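Local coordinates for protein enolase from the environmental genome shotgun sequencing of the Sargasso Sea (PDB 2QGY) that is of unknown function but binds magnesium and, as an enolase-superfamily member, probably abstracts a proton alpha to a carboxylate of an unidentified substrate, at residues A107-L112 with G281-I286; M307-S312 with L360-H365; M314-S319 with A352-S357. One frame throughout, in Å; residues are numbered along the deposited sequence.

Contact 1: A107-L112 with G281-I286; sequences AIEIAL and GLIDII
Glu109 reaches off helix 99-120 to the start of helix 282-294 and sets its carboxylate over the first-turn amides. The tight part of the contact is the grip on OE2, which takes the N-H of Ile283 at 2.9 Å, nearly straight (163°) and on the syn lone pair, and also receives a weak, bent bond from Leu282 N. Trp113 NE1 gives OE2 a third donor, and Ile283 CG1 lies 3.5 Å from the same oxygen. With CG anti to the backbone N (chi1 -161°) and the chain extended beyond it, the acid spans the gap between the axes of the two short helical segments, 10.5 Å apart at closest approach and crossing at -91°. At the N-cap position stands Gly281, whose CA lies 3.6 Å from Glu109 OE1. A carboxylate from a distant part of the chain thus binds amides of the helix's first turn, where the helix dipole would probably stabilise its negative charge, and these bonds tie the capping domain of the enolase superfamily to its barrel. Beside them Ile110 CG1 makes a lighter apolar contact, 4.0 Å from Leu282 CG. On the OE1 side, next to the partly exposed Ile283 and Asp284, a water donates to Glu109 OE1 at 2.7 Å and accepts the N-H of Asp284.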
ATOM      1  N   ALA A 107      -0.810  -8.491 -11.683  1.00 14.10           N
ATOM      2  CA  ALA A 107      -1.040  -8.541 -13.115  1.00 14.07           C
ATOM      3  C   ALA A 107       0.080  -9.393 -13.752  1.00 14.48           C
ATOM      4  O   ALA A 107      -0.203 -10.230 -14.594  1.00 14.59           O
ATOM      5  CB  ALA A 107      -1.087  -7.156 -13.717  1.00 13.99           C
ATOM      6  N   ILE A 108       1.319  -9.174 -13.331  1.00 13.79           N
ATOM      7  CA  ILE A 108       2.458  -9.870 -13.940  1.00 14.64           C
ATOM      8  C   ILE A 108       2.372 -11.345 -13.532  1.00 15.10           C
ATOM      9  O   ILE A 108       2.465 -12.229 -14.389  1.00 16.35           O
ATOM     10  CB  ILE A 108       3.806  -9.285 -13.520  1.00 13.91           C
ATOM     11  CG1 ILE A 108       3.981  -7.860 -14.054  1.00 15.03           C
ATOM     12  CG2 ILE A 108       4.958 -10.192 -14.047  1.00 17.07           C
ATOM     13  CD1 ILE A 108       5.170  -7.086 -13.378  1.00 15.72           C
ATOM     14  N   GLU A 109       2.124 -11.625 -12.244  1.00 14.84           N
ATOM     15  CA  GLU A 109       2.108 -13.036 -11.843  1.00 15.13           C
ATOM     16  C   GLU A 109       1.007 -13.802 -12.547  1.00 15.46           C
ATOM     17  O   GLU A 109       1.205 -14.960 -12.948  1.00 15.81           O
ATOM     18  CB  GLU A 109       2.011 -13.226 -10.326  1.00 14.91           C
ATOM     19  CG  GLU A 109       2.455 -14.629  -9.892  1.00 18.22           C
ATOM     20  CD  GLU A 109       2.080 -14.944  -8.459  1.00 19.08           C
ATOM     21  OE1 GLU A 109       2.642 -14.330  -7.517  1.00 18.46           O
ATOM     22  OE2 GLU A 109       1.225 -15.827  -8.305  1.00 16.89           O
ATOM     23  N   ILE A 110      -0.148 -13.180 -12.708  1.00 14.17           N
ATOM     24  CA  ILE A 110      -1.279 -13.826 -13.371  1.00 14.74           C
ATOM     25  C   ILE A 110      -0.887 -14.144 -14.816  1.00 14.84           C
ATOM     26  O   ILE A 110      -1.197 -15.227 -15.325  1.00 15.78           O
ATOM     27  CB  ILE A 110      -2.543 -12.930 -13.317  1.00 15.10           C
ATOM     28  CG1 ILE A 110      -3.121 -12.945 -11.878  1.00 13.86           C
ATOM     29  CG2 ILE A 110      -3.632 -13.441 -14.320  1.00 15.76           C
ATOM     30  CD1 ILE A 110      -4.184 -11.875 -11.618  1.00 15.56           C
ATOM     31  N   ALA A 111      -0.210 -13.214 -15.480  1.00 15.07           N
ATOM     32  CA  ALA A 111       0.259 -13.489 -16.871  1.00 15.74           C
ATOM     33  C   ALA A 111       1.257 -14.656 -16.956  1.00 17.42           C
ATOM     34  O   ALA A 111       1.246 -15.423 -17.938  1.00 17.60           O
ATOM     35  CB  ALA A 111       0.851 -12.256 -17.507  1.00 15.34           C
ATOM     36  N   LEU A 112       2.137 -14.758 -15.958  1.00 17.24           N
ATOM     37  CA  LEU A 112       3.103 -15.864 -15.914  1.00 17.85           C
ATOM     38  C   LEU A 112       2.392 -17.213 -15.690  1.00 18.60           C
ATOM     39  O   LEU A 112       2.806 -18.253 -16.235  1.00 18.94           O
ATOM     40  CB  LEU A 112       4.194 -15.601 -14.872  1.00 17.94           C
ATOM     41  CG  LEU A 112       5.105 -14.367 -15.041  1.00 19.46           C
ATOM     42  CD1 LEU A 112       6.160 -14.307 -13.979  1.00 20.13           C
ATOM     43  CD2 LEU A 112       5.767 -14.248 -16.461  1.00 20.43           C
ATOM     44  N   GLY A 281      -0.702 -11.653  -6.059  1.00 17.56           N
ATOM     45  CA  GLY A 281      -0.564 -12.725  -7.058  1.00 18.28           C
ATOM     46  C   GLY A 281      -1.363 -13.944  -6.642  1.00 18.82           C
ATOM     47  O   GLY A 281      -2.027 -13.936  -5.580  1.00 18.98           O
ATOM     48  N   LEU A 282      -1.275 -15.011  -7.447  1.00 18.09           N
ATOM     49  CA  LEU A 282      -2.035 -16.233  -7.176  1.00 18.37           C
ATOM     50  C   LEU A 282      -1.417 -17.118  -6.094  1.00 18.85           C
ATOM     51  O   LEU A 282      -2.150 -17.782  -5.345  1.00 19.64           O
ATOM     52  CB  LEU A 282      -2.267 -17.016  -8.467  1.00 18.52           C
ATOM     53  CG  LEU A 282      -3.020 -16.175  -9.505  1.00 17.49           C
ATOM     54  CD1 LEU A 282      -3.472 -17.140 -10.589  1.00 19.03           C
ATOM     55  CD2 LEU A 282      -4.258 -15.458  -8.881  1.00 17.55           C
ATOM     56  N   ILE A 283      -0.090 -17.104  -6.015  1.00 18.42           N
ATOM     57  CA  ILE A 283       0.634 -17.878  -5.009  1.00 18.47           C
ATOM     58  C   ILE A 283       0.087 -17.423  -3.652  1.00 18.53           C
ATOM     59  O   ILE A 283      -0.216 -18.238  -2.800  1.00 17.76           O
ATOM     60  CB  ILE A 283       2.158 -17.617  -5.107  1.00 19.32           C
ATOM     61  CG1 ILE A 283       2.775 -18.340  -6.335  1.00 19.02           C
ATOM     62  CG2 ILE A 283       2.865 -18.010  -3.811  1.00 19.16           C
ATOM     63  CD1 ILE A 283       4.297 -18.170  -6.454  1.00 19.68           C
ATOM     64  N   ASP A 284      -0.028 -16.104  -3.460  1.00 18.51           N
ATOM     65  CA  ASP A 284      -0.450 -15.589  -2.163  1.00 18.90           C
ATOM     66  C   ASP A 284      -1.913 -15.826  -1.839  1.00 18.60           C
ATOM     67  O   ASP A 284      -2.258 -16.066  -0.692  1.00 18.44           O
ATOM     68  CB  ASP A 284      -0.064 -14.107  -2.006  1.00 18.87           C
ATOM     69  CG  ASP A 284       1.377 -13.944  -1.477  1.00 21.22           C
ATOM     70  OD1 ASP A 284       2.015 -14.983  -1.167  1.00 22.03           O
ATOM     71  OD2 ASP A 284       1.873 -12.800  -1.404  1.00 23.52           O
ATOM     72  N   ILE A 285      -2.775 -15.758  -2.844  1.00 18.46           N
ATOM     73  CA  ILE A 285      -4.179 -16.072  -2.640  1.00 18.36           C
ATOM     74  C   ILE A 285      -4.350 -17.545  -2.253  1.00 18.64           C
ATOM     75  O   ILE A 285      -5.076 -17.892  -1.318  1.00 18.77           O
ATOM     76  CB  ILE A 285      -4.987 -15.758  -3.919  1.00 18.04           C
ATOM     77  CG1 ILE A 285      -5.126 -14.243  -4.048  1.00 21.71           C
ATOM     78  CG2 ILE A 285      -6.368 -16.445  -3.921  1.00 20.13           C
ATOM     79  CD1 ILE A 285      -5.961 -13.794  -5.186  1.00 26.53           C
ATOM     80  N   ILE A 286      -3.669 -18.416  -2.979  1.00 17.71           N
ATOM     81  CA  ILE A 286      -3.711 -19.853  -2.670  1.00 18.26           C
ATOM     82  C   ILE A 286      -3.125 -20.187  -1.293  1.00 17.98           C
ATOM     83  O   ILE A 286      -3.687 -21.011  -0.577  1.00 18.74           O
ATOM     84  CB  ILE A 286      -2.992 -20.670  -3.767  1.00 17.00           C
ATOM     85  CG1 ILE A 286      -3.731 -20.581  -5.115  1.00 17.96           C
ATOM     86  CG2 ILE A 286      -2.815 -22.120  -3.329  1.00 19.34           C
ATOM     87  CD1 ILE A 286      -5.131 -21.188  -5.133  1.00 20.77           C
TER
HETATM   88  O   HOH W   1       1.437 -14.154  -5.084  1.00 24.91           O

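Contact 2: M307-S312 with L360-H365; sequences MSVSAS and LGIVIH
Val309, in the first turn of helix 309-320, has its CA 6.8 Å from that of Ile362, and one turn on the CA atoms of Ser312 and Leu360 close to 5.9 Å, with 360-365 running past as an irregular strip. Ser312 makes the polar link: its hydroxyl donates to Leu360 O over 2.8 Å, in the carbonyl plane and on a lone pair, at a C=O...OG angle of 123°. With OG anti to the backbone N (chi1 -176°), the hydroxyl points across to the strip. The remaining contact is apolar and centres on Val309, whose two methyls divide the work. CG1 meets Leu360 CD1 at 4.0 Å, and CG2 is shared between Ile362 CD1 and, at 4.1 Å, Ile364 CD1. Both Leu360 and Ile362 cross the valine at about a right angle. Ile362 CD1 also reaches the helix backbone, 3.8 Å from Val309 CA. The contact lies where barrel and capping domain meet: Trp50 of strand 48-53 touches Ile362 and Ile364, Ile38 of strand 37-43 touches Val309, and from helix 99-120 Asp114 OD1 accepts the N-H of Leu360.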
ATOM      1  N   MET A 307     -14.611  -8.465 -16.530  1.00 16.57           N
ATOM      2  CA  MET A 307     -15.092  -9.840 -16.455  1.00 16.99           C
ATOM      3  C   MET A 307     -14.360 -10.725 -17.469  1.00 17.59           C
ATOM      4  O   MET A 307     -14.857 -11.803 -17.843  1.00 17.87           O
ATOM      5  CB  MET A 307     -16.639  -9.929 -16.599  1.00 16.84           C
ATOM      6  CG  MET A 307     -17.493  -9.337 -15.418  1.00 16.72           C
ATOM      7  SD  MET A 307     -17.288 -10.262 -13.874  1.00  8.31           S
ATOM      8  CE  MET A 307     -16.113  -9.207 -13.009  1.00 17.07           C
ATOM      9  N   SER A 308     -13.163 -10.290 -17.886  1.00 15.97           N
ATOM     10  CA  SER A 308     -12.323 -11.052 -18.788  1.00 15.96           C
ATOM     11  C   SER A 308     -11.187 -11.722 -18.008  1.00 15.71           C
ATOM     12  O   SER A 308     -11.405 -12.783 -17.404  1.00 17.20           O
ATOM     13  CB  SER A 308     -11.824 -10.168 -19.963  1.00 16.69           C
ATOM     14  OG  SER A 308     -10.947  -9.097 -19.574  1.00 17.77           O
ATOM     15  N   VAL A 309     -10.014 -11.103 -17.973  1.00 15.95           N
ATOM     16  CA  VAL A 309      -8.789 -11.748 -17.419  1.00 16.11           C
ATOM     17  C   VAL A 309      -8.909 -11.998 -15.898  1.00 16.45           C
ATOM     18  O   VAL A 309      -8.736 -13.130 -15.427  1.00 17.55           O
ATOM     19  CB  VAL A 309      -7.498 -10.925 -17.750  1.00 16.52           C
ATOM     20  CG1 VAL A 309      -6.280 -11.608 -17.213  1.00 16.01           C
ATOM     21  CG2 VAL A 309      -7.344 -10.746 -19.280  1.00 16.61           C
ATOM     22  N   SER A 310      -9.232 -10.959 -15.144  1.00 16.22           N
ATOM     23  CA  SER A 310      -9.457 -11.116 -13.685  1.00 15.58           C
ATOM     24  C   SER A 310     -10.526 -12.158 -13.365  1.00 15.20           C
ATOM     25  O   SER A 310     -10.313 -13.018 -12.490  1.00 15.22           O
ATOM     26  CB  SER A 310      -9.858  -9.798 -13.054  1.00 15.72           C
ATOM     27  OG  SER A 310      -8.803  -8.867 -13.110  1.00 16.43           O
ATOM     28  N   ALA A 311     -11.667 -12.098 -14.044  1.00 15.14           N
ATOM     29  CA  ALA A 311     -12.723 -13.089 -13.757  1.00 16.41           C
ATOM     30  C   ALA A 311     -12.234 -14.513 -14.028  1.00 16.06           C
ATOM     31  O   ALA A 311     -12.517 -15.429 -13.248  1.00 16.65           O
ATOM     32  CB  ALA A 311     -14.058 -12.780 -14.515  1.00 16.58           C
ATOM     33  N   SER A 312     -11.509 -14.725 -15.127  1.00 15.97           N
ATOM     34  CA  SER A 312     -11.016 -16.072 -15.423  1.00 15.92           C
ATOM     35  C   SER A 312     -10.049 -16.584 -14.373  1.00 15.94           C
ATOM     36  O   SER A 312     -10.144 -17.735 -13.951  1.00 15.52           O
ATOM     37  CB  SER A 312     -10.355 -16.125 -16.798  1.00 16.24           C
ATOM     38  OG  SER A 312      -9.986 -17.466 -17.076  1.00 18.44           O
ATOM     39  N   LEU A 360      -5.532 -19.343 -18.861  1.00 19.81           N
ATOM     40  CA  LEU A 360      -6.783 -18.661 -18.540  1.00 18.35           C
ATOM     41  C   LEU A 360      -7.779 -18.670 -19.680  1.00 18.77           C
ATOM     42  O   LEU A 360      -8.890 -18.136 -19.553  1.00 18.99           O
ATOM     43  CB  LEU A 360      -6.500 -17.186 -18.201  1.00 19.44           C
ATOM     44  CG  LEU A 360      -5.534 -16.942 -17.051  1.00 18.11           C
ATOM     45  CD1 LEU A 360      -5.144 -15.431 -17.068  1.00 19.55           C
ATOM     46  CD2 LEU A 360      -6.220 -17.342 -15.739  1.00 19.78           C
ATOM     47  N   GLY A 361      -7.376 -19.211 -20.823  1.00 18.69           N
ATOM     48  CA  GLY A 361      -8.324 -19.343 -21.933  1.00 19.23           C
ATOM     49  C   GLY A 361      -8.725 -18.012 -22.548  1.00 20.01           C
ATOM     50  O   GLY A 361      -9.804 -17.900 -23.137  1.00 21.48           O
ATOM     51  N   ILE A 362      -7.859 -17.011 -22.441  1.00 20.63           N
ATOM     52  CA  ILE A 362      -8.187 -15.652 -22.902  1.00 20.90           C
ATOM     53  C   ILE A 362      -8.066 -15.548 -24.435  1.00 21.87           C
ATOM     54  O   ILE A 362      -7.038 -15.899 -25.022  1.00 22.21           O
ATOM     55  CB  ILE A 362      -7.338 -14.577 -22.173  1.00 20.95           C
ATOM     56  CG1 ILE A 362      -7.640 -14.606 -20.663  1.00 20.25           C
ATOM     57  CG2 ILE A 362      -7.535 -13.181 -22.785  1.00 20.49           C
ATOM     58  CD1 ILE A 362      -9.045 -14.243 -20.304  1.00 18.69           C
ATOM     59  N   VAL A 363      -9.125 -15.047 -25.045  1.00 21.68           N
ATOM     60  CA  VAL A 363      -9.140 -14.704 -26.456  1.00 23.24           C
ATOM     61  C   VAL A 363      -9.596 -13.261 -26.532  1.00 22.06           C
ATOM     62  O   VAL A 363     -10.772 -12.973 -26.335  1.00 22.21           O
ATOM     63  CB  VAL A 363     -10.135 -15.606 -27.240  1.00 23.02           C
ATOM     64  CG1 VAL A 363     -10.224 -15.188 -28.730  1.00 25.78           C
ATOM     65  CG2 VAL A 363      -9.744 -17.091 -27.145  1.00 24.18           C
ATOM     66  N   ILE A 364      -8.664 -12.350 -26.796  1.00 22.47           N
ATOM     67  CA  ILE A 364      -8.983 -10.913 -26.812  1.00 21.61           C
ATOM     68  C   ILE A 364      -8.691 -10.323 -28.187  1.00 22.68           C
ATOM     69  O   ILE A 364      -7.654 -10.617 -28.786  1.00 21.67           O
ATOM     70  CB  ILE A 364      -8.229 -10.146 -25.695  1.00 21.66           C
ATOM     71  CG1 ILE A 364      -8.977 -10.289 -24.354  1.00 22.11           C
ATOM     72  CG2 ILE A 364      -8.094  -8.652 -25.987  1.00 21.24           C
ATOM     73  CD1 ILE A 364      -8.134  -9.764 -23.203  1.00 24.36           C
ATOM     74  N   HIS A 365      -9.620  -9.495 -28.658  1.00 22.53           N
ATOM     75  CA  HIS A 365      -9.477  -8.764 -29.896  1.00 24.63           C
ATOM     76  C   HIS A 365      -8.808  -7.441 -29.565  1.00 24.08           C
ATOM     77  O   HIS A 365      -9.452  -6.491 -29.110  1.00 23.44           O
ATOM     78  CB  HIS A 365     -10.841  -8.553 -30.528  1.00 24.92           C
ATOM     79  CG  HIS A 365     -11.503  -9.820 -30.970  1.00 29.65           C
ATOM     80  ND1 HIS A 365     -11.641 -10.156 -32.302  1.00 33.38           N
ATOM     81  CD2 HIS A 365     -12.057 -10.835 -30.264  1.00 34.19           C
ATOM     82  CE1 HIS A 365     -12.257 -11.322 -32.395  1.00 36.92           C
ATOM     83  NE2 HIS A 365     -12.516 -11.758 -31.174  1.00 35.80           N
TER

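Contact 3: M314-S319 with A352-S357; sequences MLHVCS and AHINKS
Ile354 presses its side chain against the flank of helix 309-320, between Leu315, His316 and Ser319, and the apolar packing is built round it. Its CG1 branch, anti to the carbonyl carbon (chi1 -58°), runs toward the helix, so that CG1 lies 3.9 Å from Leu315 CB while CD1 ends 3.4 Å from Leu315 O and also touches Ser319 CB and OG. The other branch, CG2, comes obliquely to the imidazole, 3.4 Å from His316 CE1. Two residues earlier on the strand, Ala352 offers its methyl to both methyls of the leucine, Leu315 CD1 at 3.6 Å and CD2 slightly farther. Polar links are indirect or local. His316 NE2 meets a water 3.1 Å away in the plane of the ring, and that water donates to Ser357 O and, weakly, to Asn355 O, bridging the ring to the turn after the strand. Asn125 N bonds His316 ND1, so both ring nitrogens have partners. Within the helix Ser319 OG donates to His316 O at 2.9 Å, the donor tilted 31° from the carbonyl plane. The helix and strand segments run at 89° to each other. Helix 309-320, between strands 298-299 and 327-329 in the chain, is an outer helix of the barrel; strand 351-354 extends the barrel sheet from strand 135-141, antiparallel to it and to strand 345-348. Val136 and Phe345 of those partners touch Leu315, and Val317 packs against helix 282-294.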
ATOM      1  N   MET A 314      -9.967 -15.661 -11.275  1.00 14.55           N
ATOM      2  CA  MET A 314     -10.763 -15.892 -10.072  1.00 13.44           C
ATOM      3  C   MET A 314     -11.436 -17.268 -10.154  1.00 15.02           C
ATOM      4  O   MET A 314     -11.395 -18.055  -9.205  1.00 16.52           O
ATOM      5  CB  MET A 314     -11.829 -14.787  -9.919  1.00 16.18           C
ATOM      6  CG  MET A 314     -12.819 -14.960  -8.701  1.00 14.58           C
ATOM      7  SD  MET A 314     -14.145 -13.779  -8.608  1.00  7.37           S
ATOM      8  CE  MET A 314     -15.017 -14.076 -10.152  1.00 17.81           C
ATOM      9  N   LEU A 315     -12.093 -17.537 -11.270  1.00 14.93           N
ATOM     10  CA  LEU A 315     -12.801 -18.809 -11.428  1.00 16.49           C
ATOM     11  C   LEU A 315     -11.853 -19.991 -11.334  1.00 18.26           C
ATOM     12  O   LEU A 315     -12.151 -20.998 -10.649  1.00 18.85           O
ATOM     13  CB  LEU A 315     -13.614 -18.833 -12.736  1.00 17.06           C
ATOM     14  CG  LEU A 315     -14.688 -17.757 -12.882  1.00 17.19           C
ATOM     15  CD1 LEU A 315     -15.396 -17.921 -14.217  1.00 20.32           C
ATOM     16  CD2 LEU A 315     -15.697 -17.811 -11.700  1.00 18.67           C
ATOM     17  N   HIS A 316     -10.697 -19.885 -11.988  1.00 17.46           N
ATOM     18  CA  HIS A 316      -9.706 -20.972 -11.895  1.00 18.52           C
ATOM     19  C   HIS A 316      -9.238 -21.179 -10.437  1.00 19.23           C
ATOM     20  O   HIS A 316      -9.145 -22.318  -9.956  1.00 20.36           O
ATOM     21  CB  HIS A 316      -8.519 -20.703 -12.823  1.00 17.79           C
ATOM     22  CG  HIS A 316      -8.787 -21.036 -14.263  1.00 20.81           C
ATOM     23  ND1 HIS A 316      -8.740 -22.330 -14.749  1.00 21.75           N
ATOM     24  CD2 HIS A 316      -9.097 -20.247 -15.320  1.00 20.59           C
ATOM     25  CE1 HIS A 316      -9.002 -22.314 -16.046  1.00 22.82           C
ATOM     26  NE2 HIS A 316      -9.247 -21.068 -16.411  1.00 21.83           N
ATOM     27  N   VAL A 317      -8.984 -20.093  -9.708  1.00 18.19           N
ATOM     28  CA  VAL A 317      -8.573 -20.227  -8.316  1.00 18.25           C
ATOM     29  C   VAL A 317      -9.691 -20.867  -7.500  1.00 18.10           C
ATOM     30  O   VAL A 317      -9.446 -21.839  -6.775  1.00 18.98           O
ATOM     31  CB  VAL A 317      -8.150 -18.879  -7.674  1.00 18.25           C
ATOM     32  CG1 VAL A 317      -8.019 -18.994  -6.108  1.00 17.72           C
ATOM     33  CG2 VAL A 317      -6.842 -18.479  -8.231  1.00 18.67           C
ATOM     34  N   CYS A 318     -10.911 -20.342  -7.640  1.00 18.63           N
ATOM     35  CA  CYS A 318     -12.052 -20.837  -6.857  1.00 19.97           C
ATOM     36  C   CYS A 318     -12.331 -22.317  -7.091  1.00 21.02           C
ATOM     37  O   CYS A 318     -12.711 -23.032  -6.159  1.00 21.21           O
ATOM     38  CB  CYS A 318     -13.327 -20.040  -7.127  1.00 20.07           C
ATOM     39  SG  CYS A 318     -13.261 -18.384  -6.411  1.00 19.94           S
ATOM     40  N   SER A 319     -12.142 -22.760  -8.334  1.00 22.05           N
ATOM     41  CA  SER A 319     -12.355 -24.166  -8.693  1.00 23.39           C
ATOM     42  C   SER A 319     -11.310 -25.112  -8.102  1.00 23.67           C
ATOM     43  O   SER A 319     -11.544 -26.333  -8.044  1.00 24.14           O
ATOM     44  CB  SER A 319     -12.435 -24.335 -10.214  1.00 23.77           C
ATOM     45  OG  SER A 319     -11.153 -24.296 -10.799  1.00 24.09           O
ATOM     46  N   ALA A 352     -20.650 -20.303 -12.676  1.00 23.96           N
ATOM     47  CA  ALA A 352     -19.876 -20.018 -13.870  1.00 24.22           C
ATOM     48  C   ALA A 352     -19.173 -21.293 -14.305  1.00 24.26           C
ATOM     49  O   ALA A 352     -18.505 -21.951 -13.501  1.00 24.94           O
ATOM     50  CB  ALA A 352     -18.855 -18.901 -13.595  1.00 23.52           C
ATOM     51  N   HIS A 353     -19.311 -21.665 -15.571  1.00 24.43           N
ATOM     52  CA  HIS A 353     -18.643 -22.866 -16.064  0.50 24.89           C
ATOM     53  C   HIS A 353     -17.379 -22.503 -16.823  1.00 25.31           C
ATOM     54  O   HIS A 353     -17.433 -21.803 -17.815  1.00 24.79           O
ATOM     55  CB  HIS A 353     -19.566 -23.729 -16.936  0.50 25.03           C
ATOM     56  CG  HIS A 353     -18.886 -24.939 -17.503  0.50 26.26           C
ATOM     57  ND1 HIS A 353     -18.904 -26.167 -16.875  0.50 26.46           N
ATOM     58  CD2 HIS A 353     -18.144 -25.102 -18.624  0.50 28.17           C
ATOM     59  CE1 HIS A 353     -18.213 -27.037 -17.589  0.50 27.93           C
ATOM     60  NE2 HIS A 353     -17.737 -26.416 -18.654  0.50 28.54           N
ATOM     61  N   ILE A 354     -16.246 -22.993 -16.329  1.00 27.06           N
ATOM     62  CA  ILE A 354     -14.923 -22.661 -16.871  1.00 30.64           C
ATOM     63  C   ILE A 354     -14.669 -23.490 -18.101  1.00 32.13           C
ATOM     64  O   ILE A 354     -14.964 -24.680 -18.111  1.00 33.30           O
ATOM     65  CB  ILE A 354     -13.785 -23.018 -15.862  1.00 30.89           C
ATOM     66  CG1 ILE A 354     -13.970 -22.289 -14.546  1.00 32.53           C
ATOM     67  CG2 ILE A 354     -12.400 -22.738 -16.465  1.00 30.92           C
ATOM     68  CD1 ILE A 354     -13.080 -22.821 -13.420  1.00 31.43           C
ATOM     69  N   ASN A 355     -14.091 -22.903 -19.139  1.00 33.57           N
ATOM     70  CA  ASN A 355     -13.752 -23.742 -20.261  1.00 34.81           C
ATOM     71  C   ASN A 355     -12.428 -24.491 -20.036  1.00 34.96           C
ATOM     72  O   ASN A 355     -11.721 -24.288 -19.025  1.00 35.16           O
ATOM     73  CB  ASN A 355     -13.846 -22.985 -21.597  1.00 35.52           C
ATOM     74  CG  ASN A 355     -12.657 -22.100 -21.869  1.00 36.14           C
ATOM     75  OD1 ASN A 355     -12.680 -21.310 -22.820  1.00 39.71           O
ATOM     76  ND2 ASN A 355     -11.612 -22.217 -21.056  1.00 35.05           N
ATOM     77  N   LYS A 356     -12.108 -25.358 -20.976  1.00 35.13           N
ATOM     78  CA  LYS A 356     -11.022 -26.295 -20.827  1.00 35.59           C
ATOM     79  C   LYS A 356      -9.768 -25.855 -21.602  1.00 34.21           C
ATOM     80  O   LYS A 356      -8.844 -26.644 -21.767  1.00 34.10           O
ATOM     81  CB  LYS A 356     -11.522 -27.686 -21.273  1.00 35.72           C
ATOM     82  CG  LYS A 356     -10.457 -28.716 -21.675  1.00 37.59           C
ATOM     83  CD  LYS A 356     -11.092 -29.935 -22.382  1.00 37.79           C
ATOM     84  CE  LYS A 356     -10.037 -30.827 -23.048  1.00 39.58           C
ATOM     85  NZ  LYS A 356     -10.665 -32.115 -23.479  1.00 43.20           N
ATOM     86  N   SER A 357      -9.725 -24.596 -22.048  1.00 32.52           N
ATOM     87  CA  SER A 357      -8.573 -24.091 -22.813  1.00 31.23           C
ATOM     88  C   SER A 357      -7.354 -23.943 -21.905  1.00 29.76           C
ATOM     89  O   SER A 357      -7.486 -23.857 -20.678  1.00 29.72           O
ATOM     90  CB  SER A 357      -8.893 -22.740 -23.481  1.00 30.16           C
ATOM     91  OG  SER A 357     -10.024 -22.874 -24.323  1.00 34.97           O
TER
HETATM   92  O   HOH W   2      -9.526 -21.831 -19.420  1.00 35.08           O

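Helix 309-320 is the common element: contact 2 uses its first turn, contact 3 the turns that follow, with centres about 11 Å apart, and contact 3 is nested in the chain loop that contact 2 closes. Leu360 CA lies 4.0 Å from His316 NE2, so the two meet directly. Contact 1, its centre about 15 Å from each of the others, joins both by packing: Ile110 CG2 lies 3.7 Å from Leu360 CD1, and Ile285 CG2 is 3.7 Å from Val317 CG1. Contacts 1 and 2 lie where the capping domain meets the barrel, contact 3 within the barrel domain. None contributes a magnesium ligand; Asp200, Glu226 and Glu252 do.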